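Long-range contacts in putative fumarylacetoacetate hydrolase family protein (Yersinia pestis, PDB 3S52), which is of unestablished function but belongs to the fumarylacetoacetate hydrolase family of mixed alpha/beta proteins and is modelled as a two-chain assembly: residues A[8-13]-A[135-140]; A[91-96]-A[170-175]; A[109-114]-A[123-128]; A[149-154]-A[208-213]. All blocks are in the same frame, centred on the assembly; numbering follows the deposited sequence.

Interactions 1 and 4 lie side by side, their centres about 16 Å apart, and touch where Ile137 CD1 meets Leu211 CD2 at 3.9 Å; there the N-terminal loop and strand 131-138 meet the four-stranded antiparallel sheet. Interaction 2, a packing of two helices, adjoins interaction 1 through Val139, beside the backbone of Ile96, with centres about 19 Å apart. Interaction 3 stands apart: its centre is about 30 Å from that of interaction 1 and about 28 Å from that of interaction 2, across the middle of the chain from both. Each of interactions 1 and 3 has a sulfate ion beside it, and interaction 3 also borders the second subunit.

Interaction 1 of 4, residues A[8-13]-A[135-140]; sequences RDWQGA and GFIPVA. With SO4 (sulfate ion), chain F.
Gly135 lies against the backbone of 8-13, its CA only 3.0 Å from Arg8 O. The backbone of Asp9 and Trp10 comes so close to this side of Gly135 that a residue without a side chain suits the place. Its own O lies 3.5 Å from Trp10 CE3, beside the six-membered part of the indole.

Phe136 makes the single beta bridge of the contact, with Asp9. Its N donates to Arg8 O at 2.8 Å, lying in the plane of that carbonyl, whereas the return bond from Trp10 N to Phe136 O is weak, 3.2 Å long and bent to 129°. A water bridges the same two atoms, accepting from Trp10 N and donating to Phe136 O. Beyond the bridge, 9-12 folds back in a type I beta turn. Asp9 OD1 accepts from Ala13 N at 2.8 Å, and Gly12, with a positive phi of 103°, suits the last position of the turn.

Ile137 supplies the apolar part. Its CG1 lies 3.8 Å from Trp10 CE3, the two side chains running alongside each other in the same direction. A chi1 of -162° sets the indole CG of Trp10 anti to its backbone N, carrying the ring along the isoleucine while NE1, at the far edge, donates to O4 of a sulfate, probably from the crystallisation liquor, at 2.9 Å.

Lys214 also binds this sulfate and makes a cation-pi contact with Trp10. The N-terminal loop lies over the end of strand 131-138, which pairs with strand 96-107 through Ile137 and Tyr99, while Trp10 reaches across to Val216 on strand 214-219.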
loop_
_atom_site.group_PDB
_atom_site.type_symbol
_atom_site.label_atom_id
_atom_site.label_comp_id
_atom_site.label_asym_id
_atom_site.label_seq_id
_atom_site.Cartn_x
_atom_site.Cartn_y
_atom_site.Cartn_z
ATOM N N ARG A 8 -17.797 9.869 -0.028
ATOM C CA ARG A 8 -19.165 10.337 -0.135
ATOM C C ARG A 8 -20.004 9.864 1.043
ATOM O O ARG A 8 -19.701 8.838 1.648
ATOM C CB ARG A 8 -19.776 9.869 -1.460
ATOM C CG ARG A 8 -19.207 10.624 -2.664
ATOM C CD ARG A 8 -19.856 10.214 -3.973
ATOM N NE ARG A 8 -19.178 10.849 -5.104
ATOM C CZ ARG A 8 -19.307 12.133 -5.421
ATOM N NH1 ARG A 8 -20.096 12.924 -4.700
ATOM N NH2 ARG A 8 -18.646 12.635 -6.456
ATOM N N ASP A 9 -21.065 10.596 1.379
ATOM C CA ASP A 9 -21.989 10.044 2.366
ATOM C C ASP A 9 -22.981 9.070 1.718
ATOM O O ASP A 9 -22.961 8.872 0.497
ATOM C CB ASP A 9 -22.668 11.130 3.236
ATOM C CG ASP A 9 -23.618 12.037 2.451
ATOM O OD1 ASP A 9 -23.969 11.703 1.304
ATOM O OD2 ASP A 9 -24.040 13.084 3.011
ATOM N N TRP A 10 -23.837 8.445 2.525
ATOM C CA TRP A 10 -24.761 7.455 1.979
ATOM C C TRP A 10 -25.619 8.048 0.863
ATOM O O TRP A 10 -25.949 7.371 -0.104
ATOM C CB TRP A 10 -25.663 6.832 3.063
ATOM C CG TRP A 10 -26.270 5.538 2.579
ATOM C CD1 TRP A 10 -27.513 5.354 2.032
ATOM C CD2 TRP A 10 -25.630 4.261 2.565
ATOM N NE1 TRP A 10 -27.682 4.031 1.691
ATOM C CE2 TRP A 10 -26.536 3.344 2.005
ATOM C CE3 TRP A 10 -24.371 3.804 2.976
ATOM C CZ2 TRP A 10 -26.219 1.995 1.841
ATOM C CZ3 TRP A 10 -24.066 2.479 2.822
ATOM C CH2 TRP A 10 -24.987 1.584 2.263
ATOM N N GLN A 11 -25.975 9.320 1.008
ATOM C CA GLN A 11 -26.816 9.993 0.029
ATOM C C GLN A 11 -26.089 10.358 -1.255
ATOM O O GLN A 11 -26.724 10.749 -2.235
ATOM C CB GLN A 11 -27.417 11.264 0.629
ATOM C CG GLN A 11 -28.552 11.010 1.584
ATOM C CD GLN A 11 -28.118 10.235 2.802
ATOM O OE1 GLN A 11 -27.197 10.638 3.515
ATOM N NE2 GLN A 11 -28.778 9.112 3.049
ATOM N N GLY A 12 -24.763 10.263 -1.250
ATOM C CA GLY A 12 -23.996 10.599 -2.437
ATOM C C GLY A 12 -23.316 11.949 -2.360
ATOM O O GLY A 12 -22.632 12.356 -3.290
ATOM N N ALA A 13 -23.491 12.647 -1.242
ATOM C CA ALA A 13 -22.853 13.943 -1.070
ATOM C C ALA A 13 -21.349 13.791 -0.883
ATOM O O ALA A 13 -20.888 12.961 -0.106
ATOM C CB ALA A 13 -23.457 14.688 0.129
ATOM N N GLY A 135 -20.891 4.945 0.299
ATOM C CA GLY A 135 -20.837 6.177 1.055
ATOM C C GLY A 135 -20.775 5.813 2.528
ATOM O O GLY A 135 -21.030 4.668 2.898
ATOM N N PHE A 136 -20.445 6.786 3.365
ATOM C CA PHE A 136 -20.351 6.566 4.798
ATOM C C PHE A 136 -21.563 7.056 5.581
ATOM O O PHE A 136 -22.151 8.100 5.262
ATOM C CB PHE A 136 -19.050 7.164 5.351
ATOM C CG PHE A 136 -17.829 6.449 4.865
ATOM C CD1 PHE A 136 -17.366 5.317 5.523
ATOM C CD2 PHE A 136 -17.194 6.857 3.705
ATOM C CE1 PHE A 136 -16.255 4.635 5.046
ATOM C CE2 PHE A 136 -16.084 6.180 3.228
ATOM C CZ PHE A 136 -15.620 5.060 3.907
ATOM N N ILE A 137 -21.924 6.264 6.588
ATOM C CA ILE A 137 -22.991 6.560 7.538
ATOM C C ILE A 137 -22.440 7.217 8.800
ATOM O O ILE A 137 -21.441 6.765 9.336
ATOM C CB ILE A 137 -23.695 5.268 7.945
ATOM C CG1 ILE A 137 -24.268 4.577 6.702
ATOM C CG2 ILE A 137 -24.783 5.543 8.980
ATOM C CD1 ILE A 137 -24.569 3.112 6.914
ATOM N N PRO A 138 -23.096 8.285 9.293
ATOM C CA PRO A 138 -22.536 8.955 10.473
ATOM C C PRO A 138 -22.426 8.017 11.662
ATOM O O PRO A 138 -23.273 7.147 11.869
ATOM C CB PRO A 138 -23.547 10.072 10.756
ATOM C CG PRO A 138 -24.198 10.332 9.419
ATOM C CD PRO A 138 -24.297 8.973 8.783
ATOM N N VAL A 139 -21.378 8.195 12.447
ATOM C CA VAL A 139 -21.244 7.462 13.699
ATOM C C VAL A 139 -22.540 7.517 14.526
ATOM O O VAL A 139 -22.975 6.503 15.082
ATOM C CB VAL A 139 -20.086 8.012 14.524
ATOM C CG1 VAL A 139 -20.103 7.428 15.934
ATOM C CG2 VAL A 139 -18.783 7.709 13.836
ATOM N N ALA A 140 -23.156 8.696 14.589
ATOM C CA ALA A 140 -24.382 8.907 15.374
ATOM C C ALA A 140 -25.596 8.066 14.944
ATOM O O ALA A 140 -26.452 7.757 15.766
ATOM C CB ALA A 140 -24.756 10.381 15.382
HETATM S S SO4 F . -31.322 2.847 1.894
HETATM O O1 SO4 F . -32.362 1.850 1.641
HETATM O O2 SO4 F . -31.768 4.166 1.451
HETATM O O3 SO4 F . -31.061 2.878 3.331
HETATM O O4 SO4 F . -30.121 2.487 1.147
HETATM O O HOH W 1 -24.645 9.260 5.245
#

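Interaction 2 of 4, residues A[91-96]-A[170-175]; sequences RVARAI and PIIPLI
Val92 and Ile175 lead a purely apolar packing of two helices, 89-95 and the start of 171-181, beside strand 70-80 of the large mixed sheet. The axes of the two short segments pass 9.3 Å apart and are steeply crossed at 107°, so the interface is compact: a few branched side chains meet around the crossing, and no hydrogen bond links the segments.

Both methyls of Val92 are engaged. CG1 lies 3.8 Å from Ile175 CB, and CG2 is 3.9 Å from Ile175 CG2, so the forked valine meets the branched base of the isoleucine, close to the helix backbone, the two side chains crossing at a slant. Valine suits this place because its methyls sit near its own helix and need no long reach. A chi1 of 160° holds CG1 of Val92 opposite its backbone N, and that branch also meets Ile172 CG2 at 4.2 Å.

Beyond the helix end, Ile96 uses its longer arm. Its CD1 is 4.2 Å from both Ile171 CG2 and Ile175 CD1, bridging residues one turn apart on the partner helix. Ala93, at the exposed margin, meets Ile172 CD1 with its small CB at 4.2 Å. Ile96, at the start of strand 96-107, and Ile175 both touch Val78, and Ile171 touches Leu76, so helix 171-181 lies on strand 70-80.

With aliphatic carbons making the side-chain contacts, and a carbonyl of Ile172 near Val92, the contact depends on shape and on the exclusion of water, and carries no directional bond between the helices.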
loop_
_atom_site.group_PDB
_atom_site.type_symbol
_atom_site.label_atom_id
_atom_site.label_comp_id
_atom_site.label_asym_id
_atom_site.label_seq_id
_atom_site.Cartn_x
_atom_site.Cartn_y
_atom_site.Cartn_z
ATOM N N ARG A 91 -8.450 6.907 22.193
ATOM C CA ARG A 91 -8.225 7.891 21.149
ATOM C C ARG A 91 -8.793 7.395 19.816
ATOM O O ARG A 91 -9.381 8.168 19.053
ATOM C CB ARG A 91 -6.742 8.215 21.030
ATOM C CG ARG A 91 -6.437 9.299 19.993
ATOM C CD ARG A 91 -4.937 9.519 19.839
ATOM N NE ARG A 91 -4.337 9.923 21.105
ATOM C CZ ARG A 91 -4.362 11.166 21.576
ATOM N NH1 ARG A 91 -3.793 11.457 22.742
ATOM N NH2 ARG A 91 -4.960 12.122 20.876
ATOM N N VAL A 92 -8.627 6.102 19.546
ATOM C CA VAL A 92 -9.175 5.494 18.330
ATOM C C VAL A 92 -10.687 5.640 18.300
ATOM O O VAL A 92 -11.254 6.128 17.322
ATOM C CB VAL A 92 -8.794 3.987 18.185
ATOM C CG1 VAL A 92 -9.748 3.275 17.220
ATOM C CG2 VAL A 92 -7.337 3.848 17.720
ATOM N N ALA A 93 -11.342 5.229 19.378
ATOM C CA ALA A 93 -12.794 5.362 19.459
ATOM C C ALA A 93 -13.277 6.774 19.065
ATOM O O ALA A 93 -14.261 6.910 18.344
ATOM C CB ALA A 93 -13.283 4.997 20.864
ATOM N N ARG A 94 -12.580 7.814 19.530
ATOM C CA ARG A 94 -13.003 9.203 19.304
ATOM C C ARG A 94 -12.715 9.679 17.884
ATOM O O ARG A 94 -13.181 10.743 17.465
ATOM C CB ARG A 94 -12.291 10.169 20.275
ATOM C CG ARG A 94 -12.406 9.825 21.753
ATOM C CD ARG A 94 -11.884 10.970 22.650
ATOM N NE ARG A 94 -10.504 11.351 22.335
ATOM C CZ ARG A 94 -9.443 10.970 23.039
ATOM N NH1 ARG A 94 -9.600 10.201 24.112
ATOM N NH2 ARG A 94 -8.223 11.358 22.678
ATOM N N ALA A 95 -11.900 8.920 17.165
ATOM C CA ALA A 95 -11.413 9.350 15.863
ATOM C C ALA A 95 -12.274 8.852 14.695
ATOM O O ALA A 95 -12.082 9.265 13.548
ATOM C CB ALA A 95 -9.952 8.902 15.671
ATOM N N ILE A 96 -13.203 7.951 14.974
ATOM C CA ILE A 96 -13.972 7.336 13.891
ATOM C C ILE A 96 -15.070 8.277 13.370
ATOM O O ILE A 96 -15.877 8.797 14.149
ATOM C CB ILE A 96 -14.516 5.956 14.315
ATOM C CG1 ILE A 96 -13.332 5.000 14.556
ATOM C CG2 ILE A 96 -15.446 5.404 13.256
ATOM C CD1 ILE A 96 -13.699 3.643 15.137
ATOM N N PRO A 170 -11.463 -7.114 17.339
ATOM C CA PRO A 170 -12.519 -6.104 17.240
ATOM C C PRO A 170 -11.985 -4.793 16.674
ATOM O O PRO A 170 -10.773 -4.573 16.694
ATOM C CB PRO A 170 -12.949 -5.912 18.697
ATOM C CG PRO A 170 -12.556 -7.167 19.363
ATOM C CD PRO A 170 -11.242 -7.509 18.738
ATOM N N ILE A 171 -12.885 -3.944 16.179
ATOM C CA ILE A 171 -12.524 -2.713 15.469
ATOM C C ILE A 171 -11.523 -1.807 16.183
ATOM O O ILE A 171 -10.511 -1.395 15.610
ATOM C CB ILE A 171 -13.787 -1.878 15.155
ATOM C CG1 ILE A 171 -14.670 -2.602 14.128
ATOM C CG2 ILE A 171 -13.412 -0.490 14.679
ATOM C CD1 ILE A 171 -16.077 -2.028 14.050
ATOM N N ILE A 172 -11.817 -1.467 17.428
ATOM C CA ILE A 172 -10.972 -0.517 18.146
ATOM C C ILE A 172 -9.531 -1.000 18.401
ATOM O O ILE A 172 -8.583 -0.353 17.971
ATOM C CB ILE A 172 -11.670 -0.008 19.424
ATOM C CG1 ILE A 172 -12.771 0.980 19.019
ATOM C CG2 ILE A 172 -10.680 0.664 20.353
ATOM C CD1 ILE A 172 -13.950 0.980 19.953
ATOM N N PRO A 173 -9.360 -2.144 19.082
ATOM C CA PRO A 173 -7.992 -2.666 19.201
ATOM C C PRO A 173 -7.312 -2.900 17.845
ATOM O O PRO A 173 -6.084 -2.800 17.747
ATOM C CB PRO A 173 -8.171 -4.003 19.939
ATOM C CG PRO A 173 -9.680 -4.306 19.888
ATOM C CD PRO A 173 -10.349 -2.960 19.817
ATOM N N LEU A 174 -8.080 -3.222 16.811
ATOM C CA LEU A 174 -7.467 -3.441 15.499
ATOM C C LEU A 174 -6.848 -2.132 14.998
ATOM O O LEU A 174 -5.682 -2.075 14.581
ATOM C CB LEU A 174 -8.502 -3.955 14.483
ATOM C CG LEU A 174 -8.009 -4.172 13.043
ATOM C CD1 LEU A 174 -7.018 -5.307 12.954
ATOM C CD2 LEU A 174 -9.199 -4.441 12.116
ATOM N N ILE A 175 -7.636 -1.073 15.053
ATOM C CA ILE A 175 -7.180 0.199 14.534
ATOM C C ILE A 175 -6.044 0.720 15.399
ATOM O O ILE A 175 -5.088 1.305 14.901
ATOM C CB ILE A 175 -8.322 1.219 14.420
ATOM C CG1 ILE A 175 -9.336 0.747 13.378
ATOM C CG2 ILE A 175 -7.774 2.578 14.022
ATOM C CD1 ILE A 175 -10.531 1.697 13.212
#

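Interaction 3 of 4, residues A[109-114]-A[123-128]; sequences ELQAGF and KAKAFD. With SO4 (sulfate ion), chain E.
Ala124 and Gln111 bring the two backbones together, their CA atoms 5.3 Å apart, where helix 108-117 passes the short helix 122-125. No hydrogen bond links the segments, and this closeness depends on the small side chain of Ala124: its CB lies 3.6 Å from Gln111 N and 3.8 Å from Gln111 CB, with Leu110 CB a little farther off.

Phe114 fills the next turn. Ala124 N stands at the edge of its ring, 3.6 Å from CE2, while Leu110 O lies over one face toward the rim. The side chain of Lys123 crosses that of Phe114 at about a right angle, its CB 3.8 Å from CZ. Thus the lysine's methylenes pack against the ring obliquely while NZ bonds to Tyr177 OH and Pro44 O of the second subunit.

The two helices form the connection between strands 96-107 and 131-138 of the mixed sheet, with one side at the subunit interface.

Lys125 turns the other way. A chi2 of -84° bends its chain, bringing CE to 3.4 Å from Gln111 NE2, with the extended glutamine slanting across it. Lys125 NZ reaches sulfate O2 at 3.2 Å, and also bonds Thr106 OG1 and makes salt bridges to Asp104 and Glu73. Ser27 N and His32 NE2 bind the same sulfate.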
loop_
_atom_site.group_PDB
_atom_site.type_symbol
_atom_site.label_atom_id
_atom_site.label_comp_id
_atom_site.label_asym_id
_atom_site.label_seq_id
_atom_site.Cartn_x
_atom_site.Cartn_y
_atom_site.Cartn_z
ATOM N N GLU A 109 -6.208 -16.492 -7.232
ATOM C CA GLU A 109 -5.187 -17.394 -7.751
ATOM C C GLU A 109 -3.797 -16.803 -7.559
ATOM O O GLU A 109 -2.886 -17.492 -7.105
ATOM C CB GLU A 109 -5.430 -17.714 -9.237
ATOM C CG GLU A 109 -6.773 -18.399 -9.531
ATOM C CD GLU A 109 -7.100 -18.459 -11.027
ATOM O OE1 GLU A 109 -6.206 -18.827 -11.827
ATOM O OE2 GLU A 109 -8.251 -18.134 -11.404
ATOM N N LEU A 110 -3.628 -15.532 -7.910
ATOM C CA LEU A 110 -2.340 -14.863 -7.686
ATOM C C LEU A 110 -1.999 -14.845 -6.203
ATOM O O LEU A 110 -0.889 -15.214 -5.810
ATOM C CB LEU A 110 -2.343 -13.428 -8.221
ATOM C CG LEU A 110 -2.104 -13.147 -9.701
ATOM C CD1 LEU A 110 -1.956 -11.645 -9.922
ATOM C CD2 LEU A 110 -0.875 -13.874 -10.199
ATOM N N GLN A 111 -2.949 -14.412 -5.377
ATOM C CA GLN A 111 -2.719 -14.382 -3.932
ATOM C C GLN A 111 -2.220 -15.728 -3.431
ATOM O O GLN A 111 -1.250 -15.800 -2.673
ATOM C CB GLN A 111 -3.982 -14.010 -3.159
ATOM C CG GLN A 111 -3.695 -13.717 -1.665
ATOM C CD GLN A 111 -4.955 -13.703 -0.822
ATOM O OE1 GLN A 111 -5.947 -14.335 -1.174
ATOM N NE2 GLN A 111 -4.921 -12.992 0.299
ATOM N N ALA A 112 -2.865 -16.805 -3.860
ATOM C CA ALA A 112 -2.419 -18.130 -3.425
ATOM C C ALA A 112 -0.959 -18.385 -3.813
ATOM O O ALA A 112 -0.191 -18.941 -3.036
ATOM C CB ALA A 112 -3.318 -19.200 -3.965
ATOM N N GLY A 113 -0.567 -17.967 -5.008
ATOM C CA GLY A 113 0.822 -18.114 -5.421
ATOM C C GLY A 113 1.772 -17.273 -4.574
ATOM O O GLY A 113 2.841 -17.742 -4.184
ATOM N N PHE A 114 1.388 -16.024 -4.300
ATOM C CA PHE A 114 2.185 -15.133 -3.453
ATOM C C PHE A 114 2.425 -15.744 -2.070
ATOM O O PHE A 114 3.549 -15.714 -1.564
ATOM C CB PHE A 114 1.546 -13.718 -3.356
ATOM C CG PHE A 114 1.458 -13.018 -4.679
ATOM C CD1 PHE A 114 2.364 -13.321 -5.682
ATOM C CD2 PHE A 114 0.447 -12.108 -4.947
ATOM C CE1 PHE A 114 2.289 -12.706 -6.915
ATOM C CE2 PHE A 114 0.362 -11.490 -6.184
ATOM C CZ PHE A 114 1.286 -11.794 -7.171
ATOM N N LYS A 123 0.016 -7.082 -5.908
ATOM C CA LYS A 123 -0.543 -7.341 -7.225
ATOM C C LYS A 123 -1.917 -7.990 -7.118
ATOM O O LYS A 123 -2.769 -7.784 -7.987
ATOM C CB LYS A 123 0.396 -8.198 -8.100
ATOM C CG LYS A 123 1.665 -7.493 -8.560
ATOM C CD LYS A 123 2.423 -8.307 -9.643
ATOM C CE LYS A 123 3.473 -9.209 -9.055
ATOM N NZ LYS A 123 4.306 -9.840 -10.130
ATOM N N ALA A 124 -2.114 -8.822 -6.092
ATOM C CA ALA A 124 -3.407 -9.486 -5.881
ATOM C C ALA A 124 -4.453 -8.649 -5.140
ATOM O O ALA A 124 -5.661 -8.900 -5.264
ATOM C CB ALA A 124 -3.222 -10.818 -5.169
ATOM N N LYS A 125 -3.986 -7.790 -4.248
ATOM C CA LYS A 125 -4.889 -6.977 -3.425
ATOM C C LYS A 125 -5.011 -5.479 -3.712
ATOM O O LYS A 125 -5.968 -4.825 -3.269
ATOM C CB LYS A 125 -4.467 -7.154 -1.963
ATOM C CG LYS A 125 -4.685 -8.557 -1.437
ATOM C CD LYS A 125 -6.123 -8.682 -0.972
ATOM C CE LYS A 125 -6.366 -9.923 -0.147
ATOM N NZ LYS A 125 -7.818 -9.951 0.244
ATOM N N ALA A 126 -4.001 -4.931 -4.384
ATOM C CA ALA A 126 -3.868 -3.476 -4.556
ATOM C C ALA A 126 -4.170 -2.943 -5.946
ATOM O O ALA A 126 -4.018 -1.742 -6.193
ATOM C CB ALA A 126 -2.498 -2.991 -4.083
ATOM N N PHE A 127 -4.561 -3.827 -6.861
ATOM C CA PHE A 127 -4.702 -3.460 -8.264
ATOM C C PHE A 127 -5.806 -2.405 -8.441
ATOM O O PHE A 127 -6.651 -2.219 -7.556
ATOM C CB PHE A 127 -4.997 -4.702 -9.122
ATOM C CG PHE A 127 -6.255 -5.428 -8.724
ATOM C CD1 PHE A 127 -7.475 -5.101 -9.302
ATOM C CD2 PHE A 127 -6.216 -6.428 -7.760
ATOM C CE1 PHE A 127 -8.645 -5.769 -8.916
ATOM C CE2 PHE A 127 -7.373 -7.090 -7.363
ATOM C CZ PHE A 127 -8.588 -6.765 -7.940
ATOM N N ASP A 128 -5.786 -1.701 -9.571
ATOM C CA ASP A 128 -6.756 -0.631 -9.807
ATOM C C ASP A 128 -8.170 -1.128 -9.602
ATOM O O ASP A 128 -8.532 -2.185 -10.110
ATOM C CB ASP A 128 -6.657 -0.094 -11.240
ATOM C CG ASP A 128 -5.411 0.733 -11.473
ATOM O OD1 ASP A 128 -4.672 1.003 -10.493
ATOM O OD2 ASP A 128 -5.187 1.130 -12.642
HETATM S S SO4 E . -7.603 -12.890 3.403
HETATM O O1 SO4 E . -8.424 -13.615 2.432
HETATM O O2 SO4 E . -7.401 -11.528 2.943
HETATM O O3 SO4 E . -8.260 -12.850 4.711
HETATM O O4 SO4 E . -6.307 -13.582 3.501
#

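Interaction 4 of 4, residues A[149-154]-A[208-213]; sequences DLSLTI and KIMLNG
Asp149 and Asn212 bring the flat groups of this contact together at one end of the strand pair, carboxylate and amide planes turned 76° apart. The amide does not bond to the acid: Asn212 OD1 takes the backbone N-H of Asp149 at 2.9 Å, a nearly straight bond (168°) whose donor is tilted out of the amide plane. Asp149 OD1 turns instead to Asn163. Asn212 N returns a bond to Asp149 O, so one asparagine grips both polar backbone atoms of Asp149. Its positive phi of 46° marks the turn of the chain where strand 206-211 ends.

From there the strands run antiparallel. Ser151 with Met210, modelled as selenomethionine, and Thr153 with Lys208 are hydrogen-bonded pairs; Lys208 N to Thr153 O is 2.8 Å. The non-hydrogen-bonded pairs put leucines and an isoleucine on the buried face. Leu150 CD2 meets Leu211 CD1 at 3.5 Å, and Leu152 CD1 meets Ile209 CG1 at 3.6 Å, each pair side by side with its members pointing the same way.

The other face is partly exposed to solvent, which suits Ser151, Thr153 and the long chain of Lys208, with Met210 among them. Ser151 OG lies 3.2 Å from Met210 CB, Thr153 CB packs near Lys208 CB at 4.1 Å, and the bent lysine carries its NZ to Asn217.

These are the two central strands of the four-stranded antiparallel sheet: 149-154 is flanked by 157-163, and 206-211 by 214-219. Its leucine and isoleucine face packs on strand 70-80 of the mixed sheet, Leu152 on His72, Ile209 on Ile74 and Leu211 on Leu76.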
loop_
_atom_site.group_PDB
_atom_site.type_symbol
_atom_site.label_atom_id
_atom_site.label_comp_id
_atom_site.label_asym_id
_atom_site.label_seq_id
_atom_site.Cartn_x
_atom_site.Cartn_y
_atom_site.Cartn_z
ATOM N N ASP A 149 -24.505 -5.979 10.543
ATOM C CA ASP A 149 -24.750 -7.046 9.591
ATOM C C ASP A 149 -24.256 -6.683 8.189
ATOM O O ASP A 149 -24.415 -5.558 7.734
ATOM C CB ASP A 149 -26.236 -7.399 9.558
ATOM C CG ASP A 149 -26.695 -8.073 10.844
ATOM O OD1 ASP A 149 -26.398 -9.287 11.039
ATOM O OD2 ASP A 149 -27.358 -7.384 11.656
ATOM N N LEU A 150 -23.652 -7.652 7.516
ATOM C CA LEU A 150 -23.168 -7.473 6.157
ATOM C C LEU A 150 -23.722 -8.605 5.311
ATOM O O LEU A 150 -23.646 -9.762 5.707
ATOM C CB LEU A 150 -21.643 -7.603 6.127
ATOM C CG LEU A 150 -20.769 -6.703 6.983
ATOM C CD1 LEU A 150 -19.400 -7.329 7.167
ATOM C CD2 LEU A 150 -20.658 -5.346 6.331
ATOM N N SER A 151 -24.240 -8.288 4.133
ATOM C CA SER A 151 -24.736 -9.330 3.256
ATOM C C SER A 151 -24.431 -8.985 1.813
ATOM O O SER A 151 -24.453 -7.820 1.414
ATOM C CB SER A 151 -26.232 -9.556 3.456
ATOM O OG SER A 151 -26.955 -8.391 3.130
ATOM N N LEU A 152 -24.110 -10.007 1.036
ATOM C CA LEU A 152 -23.813 -9.808 -0.366
ATOM C C LEU A 152 -24.620 -10.839 -1.086
ATOM O O LEU A 152 -24.507 -12.018 -0.783
ATOM C CB LEU A 152 -22.332 -10.047 -0.651
ATOM C CG LEU A 152 -21.958 -10.080 -2.135
ATOM C CD1 LEU A 152 -22.305 -8.734 -2.787
ATOM C CD2 LEU A 152 -20.484 -10.399 -2.320
ATOM N N THR A 153 -25.457 -10.375 -2.006
ATOM C CA THR A 153 -26.283 -11.230 -2.840
ATOM C C THR A 153 -25.787 -11.043 -4.267
ATOM O O THR A 153 -25.608 -9.917 -4.719
ATOM C CB THR A 153 -27.767 -10.807 -2.755
ATOM O OG1 THR A 153 -28.248 -11.021 -1.422
ATOM C CG2 THR A 153 -28.614 -11.598 -3.700
ATOM N N ILE A 154 -25.523 -12.146 -4.956
ATOM C CA ILE A 154 -25.097 -12.087 -6.343
ATOM C C ILE A 154 -26.064 -12.892 -7.201
ATOM O O ILE A 154 -26.289 -14.081 -6.947
ATOM C CB ILE A 154 -23.657 -12.601 -6.507
ATOM C CG1 ILE A 154 -22.678 -11.644 -5.824
ATOM C CG2 ILE A 154 -23.283 -12.714 -7.970
ATOM C CD1 ILE A 154 -21.235 -12.044 -6.000
ATOM N N LYS A 208 -26.203 -7.163 -4.970
ATOM C CA LYS A 208 -26.959 -6.377 -3.995
ATOM C C LYS A 208 -26.206 -6.458 -2.686
ATOM O O LYS A 208 -25.950 -7.554 -2.182
ATOM C CB LYS A 208 -28.379 -6.910 -3.814
ATOM C CG LYS A 208 -29.124 -6.216 -2.684
ATOM C CD LYS A 208 -30.490 -6.829 -2.438
ATOM C CE LYS A 208 -31.252 -7.002 -3.736
ATOM N NZ LYS A 208 -31.318 -5.736 -4.518
ATOM N N ILE A 209 -25.831 -5.305 -2.143
ATOM C CA ILE A 209 -25.003 -5.291 -0.950
ATOM C C ILE A 209 -25.755 -4.600 0.160
ATOM O O ILE A 209 -26.339 -3.545 -0.049
ATOM C CB ILE A 209 -23.683 -4.545 -1.169
ATOM C CG1 ILE A 209 -22.863 -5.192 -2.284
ATOM C CG2 ILE A 209 -22.874 -4.497 0.127
ATOM C CD1 ILE A 209 -22.517 -4.236 -3.393
HETATM N N MSE A 210 -25.731 -5.181 1.348
HETATM C CA MSE A 210 -26.442 -4.563 2.457
HETATM C C MSE A 210 -25.586 -4.402 3.695
HETATM O O MSE A 210 -24.800 -5.287 4.043
HETATM C CB MSE A 210 -27.706 -5.328 2.780
HETATM C CG MSE A 210 -28.882 -4.891 1.931
HETATM SE SE MSE A 210 -30.452 -5.955 2.327
HETATM C CE MSE A 210 -30.119 -7.370 1.039
ATOM N N LEU A 211 -25.730 -3.242 4.326
ATOM C CA LEU A 211 -25.020 -2.930 5.559
ATOM C C LEU A 211 -26.123 -2.556 6.526
ATOM O O LEU A 211 -26.808 -1.541 6.340
ATOM C CB LEU A 211 -24.058 -1.760 5.359
ATOM C CG LEU A 211 -23.287 -1.288 6.595
ATOM C CD1 LEU A 211 -22.403 -2.404 7.140
ATOM C CD2 LEU A 211 -22.443 -0.056 6.266
ATOM N N ASN A 212 -26.300 -3.395 7.536
ATOM C CA ASN A 212 -27.502 -3.367 8.340
ATOM C C ASN A 212 -28.699 -3.270 7.411
ATOM O O ASN A 212 -28.787 -4.024 6.446
ATOM C CB ASN A 212 -27.442 -2.232 9.343
ATOM C CG ASN A 212 -26.398 -2.486 10.417
ATOM O OD1 ASN A 212 -26.180 -3.636 10.821
ATOM N ND2 ASN A 212 -25.742 -1.427 10.872
ATOM N N GLY A 213 -29.599 -2.332 7.676
ATOM C CA GLY A 213 -30.796 -2.218 6.866
ATOM C C GLY A 213 -30.657 -1.373 5.603
ATOM O O GLY A 213 -31.663 -0.910 5.054
HETATM O O HOH W 2 -27.278 -6.468 6.175
#